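Local atomic coordinates of MaoC family protein (Mycobacterium tuberculosis H37Rv, PDB entry 3KHP), a protein that probably acts as a 3-hydroxyacyl-thioester dehydratase of the hydratase 2 type, interconverting 3-hydroxyacyl and enoyl thioesters. Residues A[37-41]-A[77-83]; A[51-55]-A[236-240]; A[127-132]-A[166-172]; A[253-258]-A[303-309]; A[269-274]-A[285-289]. All blocks are in the same frame, centred on the assembly; numbering follows the deposited sequence. Where two conformers were deposited one is given.

Contact 1 (A[37-41]-A[77-83])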
# COMPACT_ATOMS: atom_id res chain seq x y z
N LEU A 37 11.39 5.67 -19.11
CA LEU A 37 10.36 6.52 -18.52
C LEU A 37 9.69 5.89 -17.26
O LEU A 37 9.15 4.77 -17.33
CB LEU A 37 9.28 6.79 -19.58
CG LEU A 37 8.77 8.22 -19.72
CD1 LEU A 37 9.88 9.25 -20.10
CD2 LEU A 37 7.62 8.23 -20.77
N PHE A 38 9.80 6.55 -16.11
CA PHE A 38 9.04 6.19 -14.93
C PHE A 38 7.93 7.23 -14.71
O PHE A 38 8.23 8.41 -14.56
CB PHE A 38 9.97 6.09 -13.72
CG PHE A 38 10.83 4.84 -13.69
CD1 PHE A 38 10.53 3.79 -12.83
CD2 PHE A 38 11.94 4.71 -14.52
CE1 PHE A 38 11.32 2.64 -12.79
CE2 PHE A 38 12.72 3.58 -14.48
CZ PHE A 38 12.42 2.54 -13.61
N GLU A 39 6.68 6.76 -14.68
CA GLU A 39 5.51 7.58 -14.50
C GLU A 39 4.75 7.12 -13.28
O GLU A 39 4.66 5.94 -13.02
CB GLU A 39 4.55 7.41 -15.66
CG GLU A 39 5.04 7.89 -16.99
CD GLU A 39 3.86 8.10 -17.94
OE1 GLU A 39 3.74 7.34 -18.92
OE2 GLU A 39 3.03 9.00 -17.64
N TRP A 40 4.13 8.07 -12.60
CA TRP A 40 3.37 7.78 -11.40
C TRP A 40 2.25 8.81 -11.24
O TRP A 40 2.34 9.91 -11.80
CB TRP A 40 4.32 7.78 -10.20
CG TRP A 40 4.84 9.11 -9.83
CD1 TRP A 40 4.28 9.99 -8.94
CD2 TRP A 40 6.06 9.73 -10.27
NE1 TRP A 40 5.06 11.10 -8.83
CE2 TRP A 40 6.15 10.98 -9.64
CE3 TRP A 40 7.07 9.35 -11.15
CZ2 TRP A 40 7.21 11.84 -9.84
CZ3 TRP A 40 8.12 10.21 -11.35
CH2 TRP A 40 8.19 11.44 -10.70
N THR A 41 1.20 8.44 -10.51
CA THR A 41 0.10 9.34 -10.18
C THR A 41 0.13 9.52 -8.67
O THR A 41 0.98 8.93 -7.98
CB THR A 41 -1.27 8.79 -10.57
OG1 THR A 41 -1.52 7.59 -9.81
CG2 THR A 41 -1.34 8.49 -12.11
N TYR A 77 11.22 8.70 -2.04
CA TYR A 77 10.52 8.19 -3.22
C TYR A 77 11.47 8.12 -4.46
O TYR A 77 11.17 7.42 -5.41
CB TYR A 77 9.24 8.98 -3.52
CG TYR A 77 8.36 8.36 -4.57
CD1 TYR A 77 7.69 7.15 -4.33
CD2 TYR A 77 8.24 8.94 -5.83
CE1 TYR A 77 6.91 6.54 -5.32
CE2 TYR A 77 7.47 8.34 -6.84
CZ TYR A 77 6.80 7.15 -6.57
OH TYR A 77 6.06 6.56 -7.54
N ALA A 78 12.61 8.79 -4.45
CA ALA A 78 13.57 8.67 -5.57
C ALA A 78 13.99 7.21 -5.82
O ALA A 78 14.27 6.86 -6.94
CB ALA A 78 14.78 9.52 -5.36
N VAL A 79 13.98 6.37 -4.81
CA VAL A 79 14.35 4.98 -5.00
C VAL A 79 13.35 4.19 -5.82
O VAL A 79 13.73 3.19 -6.43
CB VAL A 79 14.67 4.26 -3.69
CG1 VAL A 79 15.80 5.01 -2.92
CG2 VAL A 79 13.43 4.04 -2.85
N ILE A 80 12.12 4.69 -5.95
CA ILE A 80 11.12 4.04 -6.76
C ILE A 80 10.99 4.63 -8.15
O ILE A 80 10.86 3.88 -9.10
CB ILE A 80 9.76 4.14 -6.11
CG1 ILE A 80 9.79 3.60 -4.66
CG2 ILE A 80 8.72 3.42 -6.98
CD1 ILE A 80 10.20 2.08 -4.54
N CYS A 81 11.01 5.95 -8.29
CA CYS A 81 10.91 6.63 -9.60
C CYS A 81 12.25 6.93 -10.27
O CYS A 81 12.28 7.43 -11.40
CB CYS A 81 10.13 7.97 -9.51
SG CYS A 81 10.84 9.18 -8.42
N CYS A 82 13.34 6.69 -9.58
CA CYS A 82 14.67 6.89 -10.18
C CYS A 82 15.65 5.81 -9.77
O CYS A 82 16.74 6.12 -9.31
CB CYS A 82 15.24 8.26 -9.77
SG CYS A 82 16.70 8.81 -10.76
N PRO A 83 15.27 4.53 -9.94
CA PRO A 83 16.09 3.44 -9.44
C PRO A 83 17.36 3.24 -10.27
O PRO A 83 17.28 3.22 -11.48
CB PRO A 83 15.17 2.22 -9.57
CG PRO A 83 14.25 2.54 -10.63
CD PRO A 83 14.14 4.03 -10.73
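Trp40 and Tyr77 meet edge to face: the Tyr77 ring turns its CE2 edge onto the indole, with the phenol plane at 68° to the five-membered ring and the two centroids 5.2 Å apart. Tyr77 OH rests against the root of the indole, 3.4 Å from Trp40 CB. The same indole serves Cys81, whose CB lies 3.5 Å from Trp40 CZ3 and whose SG stands over the six-membered ring, 4.5 Å from its centroid, a sulfur-aromatic contact. Two residues earlier in the strand, in one of the two conformers modelled for Phe38, Pro83 CD sits over a face of its ring as a CH-pi contact, 3.9 Å from the centroid, while Cys81 O approaches Phe38 CB. With CG of Tyr77 opposite its own backbone N (chi1 -170°), the phenol extends from the residue before helix 78-81 toward strand 36-40. Outside, Tyr48 packs edge-to-face with Tyr77, Leu118 of strand 116-129 touches both Trp40 and Cys81, and Trp40 NE1 is bonded to Pro113 O, which anchors the indole's polar edge. Large flat rings suit this seam, offering faces to C-H groups and sulfur alike; dispersion and weak pi electrostatics join helix to strand.

Contact 2 (A[51-55]-A[236-240])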
# COMPACT_ATOMS: atom_id res chain seq x y z
N GLY A 51 3.24 3.17 2.86
CA GLY A 51 4.24 2.11 2.83
C GLY A 51 5.37 2.31 3.80
O GLY A 51 5.81 1.35 4.42
N VAL A 52 5.85 3.54 3.94
CA VAL A 52 6.93 3.81 4.86
C VAL A 52 6.41 4.40 6.18
O VAL A 52 7.15 5.01 6.97
CB VAL A 52 8.04 4.66 4.20
CG1 VAL A 52 8.70 3.85 3.07
CG2 VAL A 52 7.52 6.04 3.71
N GLY A 53 5.12 4.17 6.41
CA GLY A 53 4.55 4.31 7.71
C GLY A 53 3.88 5.64 8.05
O GLY A 53 3.50 5.84 9.19
N ALA A 54 3.78 6.53 7.09
CA ALA A 54 3.07 7.78 7.24
C ALA A 54 1.59 7.46 7.43
O ALA A 54 1.06 6.60 6.72
CB ALA A 54 3.26 8.65 5.96
N GLY A 55 0.94 8.19 8.35
CA GLY A 55 -0.47 7.94 8.72
C GLY A 55 -1.32 9.22 8.86
O GLY A 55 -1.10 10.23 8.17
N GLY A 236 13.13 4.61 4.03
CA GLY A 236 12.02 5.56 3.98
C GLY A 236 11.53 6.00 5.36
O GLY A 236 11.12 7.14 5.54
N VAL A 237 11.56 5.10 6.34
CA VAL A 237 11.12 5.43 7.69
C VAL A 237 12.12 6.41 8.31
O VAL A 237 11.72 7.46 8.79
CB VAL A 237 10.95 4.21 8.61
CG1 VAL A 237 10.62 4.68 10.00
CG2 VAL A 237 9.83 3.25 8.08
N ALA A 238 13.41 6.08 8.24
CA ALA A 238 14.44 7.01 8.69
C ALA A 238 14.27 8.33 7.94
O ALA A 238 14.44 9.39 8.51
CB ALA A 238 15.84 6.46 8.48
N GLY A 239 13.92 8.26 6.66
CA GLY A 239 13.69 9.45 5.85
C GLY A 239 12.58 10.38 6.37
O GLY A 239 12.67 11.60 6.25
N ARG A 240 11.52 9.78 6.90
CA ARG A 240 10.43 10.52 7.50
C ARG A 240 10.91 11.20 8.77
O ARG A 240 10.59 12.36 9.02
CB ARG A 240 9.26 9.61 7.86
CG ARG A 240 8.34 9.27 6.73
CD ARG A 240 6.91 9.00 7.22
NE ARG A 240 6.87 7.73 7.90
CZ ARG A 240 6.50 7.51 9.15
NH1 ARG A 240 6.06 8.47 9.96
NH2 ARG A 240 6.57 6.26 9.59
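A Schellman motif closes helix 42-51, and Arg240 of helix 231-245 grips the carbonyl of Val52 just where that helix ends. Gly53 is the C-prime residue, with a phi of 95° that glycine adopts easily. Two guanidinium nitrogens converge on one atom: Arg240 NE gives a bond of 2.9 Å to Val52 O, and Arg240 NH2 gives one of 3.0 Å to the same oxygen. Val52 O lies close to the guanidinium plane, so the group is met at its edge, side-on. The two donors use the oxygen differently, because NH2 comes in the carbonyl plane on a lone pair whereas NE stands above that plane. Over one face of the guanidinium pass Ala54 N and the Gly53 peptide, an approach made easy by the absence of a side chain at Gly53. The Arg240 chain bends at CG-CD (chi3 -73°), which brings the head back over the turn, and Ala54 CB rests 3.9 Å from Arg240 CD.

Nearer the start of the segment, the helix surface is bare at Gly236, and Val52 CG1 packs 3.8 Å from Gly236 CA. Val237 CG2 touches Val52 O at 3.4 Å. The negative end of the helix dipole probably favours a cation here. An arginine on the carbonyl that follows a Schellman-ended helix is C-capping by a side chain from a distant part of the chain, here tying the N-terminal half of the protein to its C-terminal half.

Contact 3 (A[127-132]-A[166-172]); sequences IQDKGE and GGFGGAR
The chain at 166-172 wraps round the end of strand 116-129: Asp129 N donates to Ala171 O (2.9 Å), and farther on Glu132 CA and Gly167 CA lie 3.9 Å apart. The Asp129 carboxylate is the hub of the loop. Its OD1 takes a nearly straight bond from Gly167 N (2.8 Å, 175° at the hydrogen) on the syn side and another from Gly131 N on the anti side, from opposite faces of the plane. OD2 accepts Phe168 N on the syn side, 3.0 Å away, and Gly170 N at its anti lone pair. Four backbone N-H groups thus fix the rotation of the carboxylate, and should stabilise its negative charge. The bond from Gly131 N makes an Asx turn where the strand ends. Gly166 and Gly170, lacking side chains, let the backbone come this close to Asp129, while Gly131 and Gly167 suit their places by their positive phi.

The Phe168 ring then stacks on that carboxylate, the planes 12° apart, with OD2 over the ring centre. Asp129 CB touches Phe168 CZ at 3.4 Å, and CZ also reaches Ile127 CG2 at 3.7 Å. With CG of Phe168 between N and C (chi1 55°), the ring folds back under the aspartate. The loop forms part of the long link from strand 152-162 to strand 188-192, joining the two halves of the protein. On its other flank Lys130 NZ donates to Arg172 O (2.8 Å) and to Gln128 OE1. One water bridges Ile127 O and Ala171 N.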
# COMPACT_ATOMS: atom_id res chain seq x y z
N ILE A 127 33.21 -0.63 -9.85
CA ILE A 127 33.35 -2.03 -9.51
C ILE A 127 34.67 -2.22 -8.76
O ILE A 127 35.73 -1.79 -9.23
CB ILE A 127 33.28 -2.96 -10.73
CG1 ILE A 127 32.02 -2.71 -11.54
CG2 ILE A 127 33.28 -4.39 -10.28
CD1 ILE A 127 31.68 -3.83 -12.48
N GLN A 128 34.59 -2.82 -7.58
CA GLN A 128 35.74 -2.99 -6.76
C GLN A 128 35.89 -4.48 -6.50
O GLN A 128 34.92 -5.19 -6.24
CB GLN A 128 35.64 -2.19 -5.47
CG GLN A 128 35.50 -0.68 -5.71
CD GLN A 128 35.65 0.20 -4.45
OE1 GLN A 128 36.09 -0.25 -3.40
NE2 GLN A 128 35.30 1.48 -4.59
N ASP A 129 37.13 -4.94 -6.66
CA ASP A 129 37.53 -6.33 -6.45
C ASP A 129 38.49 -6.33 -5.27
O ASP A 129 39.59 -5.77 -5.34
CB ASP A 129 38.20 -6.85 -7.72
CG ASP A 129 38.48 -8.36 -7.66
OD1 ASP A 129 38.52 -8.94 -6.55
OD2 ASP A 129 38.69 -8.97 -8.75
N LYS A 130 38.07 -6.93 -4.16
CA LYS A 130 38.91 -6.98 -2.97
C LYS A 130 39.74 -8.26 -2.90
O LYS A 130 40.49 -8.46 -1.93
CB LYS A 130 38.06 -6.79 -1.71
CG LYS A 130 37.20 -5.50 -1.74
CD LYS A 130 38.03 -4.24 -1.61
CE LYS A 130 37.21 -3.00 -1.90
NZ LYS A 130 38.07 -1.80 -2.12
N GLY A 131 39.62 -9.09 -3.94
CA GLY A 131 40.43 -10.31 -4.09
C GLY A 131 39.61 -11.59 -3.92
O GLY A 131 38.48 -11.56 -3.43
N GLU A 132 40.21 -12.71 -4.34
CA GLU A 132 39.62 -14.04 -4.20
C GLU A 132 39.32 -14.29 -2.72
O GLU A 132 40.12 -13.93 -1.86
CB GLU A 132 40.59 -15.11 -4.76
CG GLU A 132 40.13 -16.59 -4.69
CD GLU A 132 38.85 -16.89 -5.51
OE1 GLU A 132 38.72 -16.40 -6.66
OE2 GLU A 132 37.97 -17.65 -5.00
N GLY A 166 34.82 -11.68 -4.93
CA GLY A 166 35.99 -11.11 -5.58
C GLY A 166 36.84 -12.12 -6.35
O GLY A 166 36.50 -13.31 -6.50
N GLY A 167 37.96 -11.62 -6.86
CA GLY A 167 38.89 -12.44 -7.67
C GLY A 167 38.38 -12.71 -9.08
O GLY A 167 38.47 -13.82 -9.57
N PHE A 168 37.86 -11.67 -9.72
CA PHE A 168 37.27 -11.74 -11.06
C PHE A 168 38.04 -10.85 -12.05
O PHE A 168 37.58 -10.62 -13.17
CB PHE A 168 35.80 -11.31 -11.00
CG PHE A 168 35.59 -9.93 -10.39
CD1 PHE A 168 35.71 -8.78 -11.15
CD2 PHE A 168 35.27 -9.80 -9.07
CE1 PHE A 168 35.51 -7.51 -10.57
CE2 PHE A 168 35.09 -8.56 -8.50
CZ PHE A 168 35.20 -7.41 -9.25
N GLY A 169 39.20 -10.35 -11.62
CA GLY A 169 40.06 -9.53 -12.48
C GLY A 169 39.80 -8.03 -12.46
O GLY A 169 40.15 -7.33 -13.42
N GLY A 170 39.23 -7.53 -11.37
CA GLY A 170 38.92 -6.11 -11.24
C GLY A 170 39.98 -5.28 -10.54
O GLY A 170 41.01 -5.79 -10.09
N ALA A 171 39.70 -3.98 -10.45
CA ALA A 171 40.55 -3.02 -9.75
C ALA A 171 40.19 -2.99 -8.24
O ALA A 171 39.00 -3.07 -7.88
CB ALA A 171 40.36 -1.62 -10.39
N ARG A 172 41.20 -2.89 -7.37
CA ARG A 172 40.95 -2.95 -5.93
C ARG A 172 40.04 -1.81 -5.45
O ARG A 172 39.05 -2.06 -4.77
CB ARG A 172 42.25 -2.96 -5.13
CG ARG A 172 42.04 -2.72 -3.60
CD ARG A 172 43.28 -3.04 -2.74
NE ARG A 172 42.88 -3.35 -1.36
CZ ARG A 172 42.45 -4.54 -0.92
NH1 ARG A 172 42.36 -5.59 -1.75
NH2 ARG A 172 42.11 -4.69 0.35
O HOH W 1 37.04 -3.68 -10.88
O HOH W 2 40.96 -10.63 -9.81

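Contact 4 (A[253-258]-A[303-309])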
# COMPACT_ATOMS: atom_id res chain seq x y z
N ASN A 253 12.95 20.37 1.82
CA ASN A 253 14.13 20.77 2.58
C ASN A 253 15.17 19.69 2.82
O ASN A 253 16.21 20.01 3.39
CB ASN A 253 13.75 21.36 3.94
CG ASN A 253 13.16 22.75 3.83
OD1 ASN A 253 13.10 23.36 2.74
ND2 ASN A 253 12.69 23.27 4.97
N ILE A 254 14.88 18.44 2.47
CA ILE A 254 15.94 17.40 2.49
C ILE A 254 16.51 17.21 1.10
O ILE A 254 15.81 16.85 0.17
CB ILE A 254 15.49 16.04 3.05
CG1 ILE A 254 14.76 16.19 4.40
CG2 ILE A 254 16.73 15.13 3.26
CD1 ILE A 254 15.54 16.83 5.49
N THR A 255 17.81 17.47 0.98
CA THR A 255 18.51 17.45 -0.30
C THR A 255 19.11 16.06 -0.62
O THR A 255 18.90 15.53 -1.72
CB THR A 255 19.61 18.52 -0.30
OG1 THR A 255 18.98 19.80 -0.15
CG2 THR A 255 20.37 18.53 -1.63
N SER A 256 19.85 15.49 0.32
CA SER A 256 20.44 14.18 0.11
C SER A 256 20.33 13.34 1.37
O SER A 256 20.38 13.90 2.45
CB SER A 256 21.92 14.31 -0.28
OG SER A 256 22.68 14.90 0.80
N ILE A 257 20.26 12.02 1.21
CA ILE A 257 20.31 11.05 2.31
C ILE A 257 21.09 9.80 1.85
O ILE A 257 20.81 9.26 0.80
CB ILE A 257 18.91 10.53 2.68
CG1 ILE A 257 17.95 11.68 3.00
CG2 ILE A 257 18.99 9.51 3.83
CD1 ILE A 257 16.45 11.25 2.98
N ALA A 258 22.00 9.32 2.68
CA ALA A 258 22.77 8.14 2.39
C ALA A 258 22.86 7.33 3.64
O ALA A 258 23.01 7.90 4.75
CB ALA A 258 24.27 8.51 1.89
N ASP A 303 26.19 4.86 9.26
CA ASP A 303 26.86 5.81 8.41
C ASP A 303 25.90 6.73 7.69
O ASP A 303 26.13 7.11 6.55
CB ASP A 303 27.77 5.08 7.44
CG ASP A 303 28.83 4.23 8.15
OD1 ASP A 303 29.34 4.60 9.23
OD2 ASP A 303 29.16 3.19 7.60
N GLY A 304 24.85 7.14 8.37
CA GLY A 304 23.87 8.04 7.78
C GLY A 304 24.41 9.44 7.62
O GLY A 304 25.07 9.94 8.52
N ALA A 305 24.13 10.06 6.48
CA ALA A 305 24.60 11.40 6.16
C ALA A 305 23.46 12.13 5.48
O ALA A 305 22.78 11.55 4.63
CB ALA A 305 25.82 11.31 5.21
N VAL A 306 23.23 13.37 5.87
CA VAL A 306 22.09 14.11 5.39
C VAL A 306 22.53 15.49 5.04
O VAL A 306 23.26 16.12 5.78
CB VAL A 306 20.97 14.30 6.48
CG1 VAL A 306 19.65 14.61 5.82
CG2 VAL A 306 20.83 13.13 7.34
N GLU A 307 22.04 15.98 3.92
CA GLU A 307 22.17 17.39 3.58
C GLU A 307 20.76 17.96 3.55
O GLU A 307 19.83 17.31 3.06
CB GLU A 307 22.87 17.58 2.24
CG GLU A 307 24.31 17.10 2.26
CD GLU A 307 24.95 17.04 0.89
OE1 GLU A 307 24.63 17.86 0.02
OE2 GLU A 307 25.78 16.13 0.69
N TYR A 308 20.61 19.15 4.11
CA TYR A 308 19.29 19.78 4.21
C TYR A 308 19.39 21.32 4.22
O TYR A 308 20.44 21.89 4.54
CB TYR A 308 18.56 19.25 5.45
CG TYR A 308 19.15 19.70 6.75
CD1 TYR A 308 18.58 20.76 7.45
CD2 TYR A 308 20.27 19.09 7.28
CE1 TYR A 308 19.10 21.19 8.65
CE2 TYR A 308 20.81 19.53 8.49
CZ TYR A 308 20.21 20.59 9.16
OH TYR A 308 20.68 21.05 10.39
N VAL A 309 18.29 21.96 3.82
CA VAL A 309 18.18 23.40 3.81
C VAL A 309 17.57 23.84 5.12
O VAL A 309 16.48 23.36 5.48
CB VAL A 309 17.25 23.86 2.70
CG1 VAL A 309 16.93 25.34 2.88
CG2 VAL A 309 17.85 23.58 1.34
O HOH W 3 14.83 22.74 7.36
O HOH W 4 23.53 12.85 2.27
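Ile254, Val306 and Ile257 gather on one face of two antiparallel strands, while Ser256 and Glu307 stand on the other. Ile254 CG2 lies 3.9 Å from Val306 CG1, the two side chains slanting across one another. With CG1 of Val306 opposite the backbone N (chi1 -160°), that methyl is set between the two isoleucines, reaching Ile257 CG1 more loosely. Ile254 CD1 turns instead to Tyr308 CB, again at 3.9 Å, but the phenol ring leads away from the partner strand. Branched aliphatics suit a face of this kind, filling the space above a sheet.

On the opposite face Ser256 OG sits 3.0 Å from Glu307 CB, a tight contact. A water takes part there, lying 2.7 Å from Ser256 OG and giving a weak bond to Ala305 O. The glutamate runs past the serine hydroxyl, and its carboxylate forms a salt bridge with Arg107.

Backbone bonds show a classic beta bulge. Glu307 O accepts from both Thr255 N (2.9 Å) and Ser256 N (3.3 Å), so the register shifts by one between Ile254 and Ser256. Regular pairing runs from Ser256 with Glu307 to Ala258 with Ala305, both small. Strand 254-261 is flanked by strand 103-108 on its far side, and strand 298-308 by 282-289, where Phe285 touches both Ile257 and Val306. Helix 231-245 lies over the aliphatic face, with Val243 on Ile254 and Leu242 on Val306.

Contact 5 (A[269-274]-A[285-289]); sequences ETLSTV and FRTEV
The hairpin of strands 271-279 and 282-289 is bonded here through Ser272 with Glu288 and Val274 with Arg286, and by a threonine pair between them. In this antiparallel pairing Ser272 N reaches Glu288 O at 2.8 Å, and Val274 N likewise reaches Arg286 O. Thr273 and Thr287 form the intervening non-hydrogen-bonded pair, with CA atoms only 4.2 Å apart. Their hydroxyls bond each other: Thr287 OG1 donates to Thr273 OG1 at 3.1 Å. In Thr287, OG1 lies beside the backbone N (chi1 -55°), which leaves CG2 opposite it, and this methyl meets Leu271 CB at 3.9 Å, so threonine gives one polar and one apolar branch to a buried face.

In the double hot-dog fold expected of this hydratase family, the sheet of this half wraps round the long helix 231-245: Ala238 touches both threonines, and Leu271 packs on Val237. Leu271 CD2 also meets Val289 CG2, 4.0 Å away. The other face carries Val274 CG2 beside Arg286 CB at 3.8 Å. The arginine head makes a cation-pi contact with Phe181. Ser272 OG is bonded to Asp191 of the adjoining strand 188-192, and Glu269, whose OE2 skims Val289 CG1, forms a salt bridge with Arg298.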
# COMPACT_ATOMS: atom_id res chain seq x y z
N GLU A 269 8.76 -3.85 14.46
CA GLU A 269 9.81 -3.27 15.32
C GLU A 269 9.81 -1.76 15.18
O GLU A 269 9.43 -1.23 14.16
CB GLU A 269 11.18 -3.84 14.99
CG GLU A 269 11.34 -5.29 15.33
CD GLU A 269 12.76 -5.79 15.14
OE1 GLU A 269 13.33 -5.62 14.03
OE2 GLU A 269 13.30 -6.38 16.11
N THR A 270 10.25 -1.09 16.23
CA THR A 270 10.28 0.35 16.26
C THR A 270 11.64 0.80 15.88
O THR A 270 12.62 0.35 16.44
CB THR A 270 9.91 0.88 17.66
OG1 THR A 270 8.52 0.61 17.91
CG2 THR A 270 10.15 2.38 17.76
N LEU A 271 11.67 1.71 14.91
CA LEU A 271 12.90 2.25 14.40
C LEU A 271 13.25 3.62 15.05
O LEU A 271 12.54 4.63 14.83
CB LEU A 271 12.81 2.34 12.88
CG LEU A 271 12.68 1.00 12.17
CD1 LEU A 271 12.15 1.20 10.78
CD2 LEU A 271 13.98 0.22 12.14
N SER A 272 14.35 3.64 15.82
CA SER A 272 14.91 4.88 16.43
C SER A 272 16.00 5.51 15.61
O SER A 272 17.10 5.00 15.58
CB SER A 272 15.60 4.59 17.77
OG SER A 272 14.68 4.38 18.78
N THR A 273 15.73 6.67 15.03
CA THR A 273 16.71 7.38 14.26
C THR A 273 17.39 8.46 15.11
O THR A 273 16.75 9.42 15.54
CB THR A 273 16.08 7.95 13.05
OG1 THR A 273 15.52 6.87 12.31
CG2 THR A 273 17.10 8.61 12.19
N VAL A 274 18.67 8.26 15.36
CA VAL A 274 19.49 9.14 16.17
C VAL A 274 20.30 10.05 15.28
O VAL A 274 20.98 9.60 14.38
CB VAL A 274 20.42 8.38 17.15
CG1 VAL A 274 19.63 7.92 18.33
CG2 VAL A 274 21.13 7.19 16.47
N PHE A 285 23.58 10.35 10.99
CA PHE A 285 22.61 9.58 11.75
C PHE A 285 22.81 8.08 11.73
O PHE A 285 23.52 7.53 10.92
CB PHE A 285 21.17 9.90 11.26
CG PHE A 285 20.83 9.28 9.93
CD1 PHE A 285 20.18 8.05 9.87
CD2 PHE A 285 21.19 9.90 8.74
CE1 PHE A 285 19.85 7.47 8.64
CE2 PHE A 285 20.88 9.32 7.52
CZ PHE A 285 20.22 8.11 7.46
N ARG A 286 22.13 7.42 12.66
CA ARG A 286 21.91 6.00 12.60
C ARG A 286 20.46 5.72 12.88
O ARG A 286 19.79 6.51 13.54
CB ARG A 286 22.71 5.25 13.65
CG ARG A 286 24.18 5.33 13.47
CD ARG A 286 24.91 4.31 14.37
NE ARG A 286 25.45 4.96 15.55
CZ ARG A 286 26.70 5.43 15.67
NH1 ARG A 286 27.59 5.33 14.70
NH2 ARG A 286 27.04 6.02 16.80
N THR A 287 20.00 4.56 12.41
CA THR A 287 18.73 4.01 12.85
C THR A 287 18.98 2.68 13.56
O THR A 287 19.79 1.91 13.10
CB THR A 287 17.82 3.87 11.66
OG1 THR A 287 17.72 5.16 11.03
CG2 THR A 287 16.45 3.40 12.09
N GLU A 288 18.29 2.44 14.66
CA GLU A 288 18.48 1.27 15.49
C GLU A 288 17.15 0.74 15.97
O GLU A 288 16.17 1.47 15.98
CB GLU A 288 19.28 1.59 16.78
CG GLU A 288 20.36 2.64 16.67
CD GLU A 288 20.96 3.11 18.03
OE1 GLU A 288 20.24 3.26 19.06
OE2 GLU A 288 22.19 3.37 18.02
N VAL A 289 17.15 -0.47 16.47
CA VAL A 289 16.01 -1.03 17.15
C VAL A 289 16.42 -1.30 18.58
O VAL A 289 17.31 -2.12 18.81
CB VAL A 289 15.58 -2.35 16.55
CG1 VAL A 289 14.43 -2.95 17.37
CG2 VAL A 289 15.24 -2.15 15.10

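How the contacts relate
Contacts 4 and 5 touch directly in one sheet: Phe285 O of contact 5 is 2.9 Å from Gly304 N of contact 4, a probable hydrogen bond. Contact 2 meets contact 5 through its helix, Ala238 CB lying 4.1 Å from Phe285 CE1, so contacts 2, 4 and 5 build one helix-on-sheet core. Contact 1 stands apart in the N-terminal half, its centre about 17 Å from that of contact 2, whose segment 51-55 comes from that same half. Contact 3 is peripheral, its centre some 30 Å or more from those of the others, though its strand 116-129 neighbours strand 36-40 of contact 1.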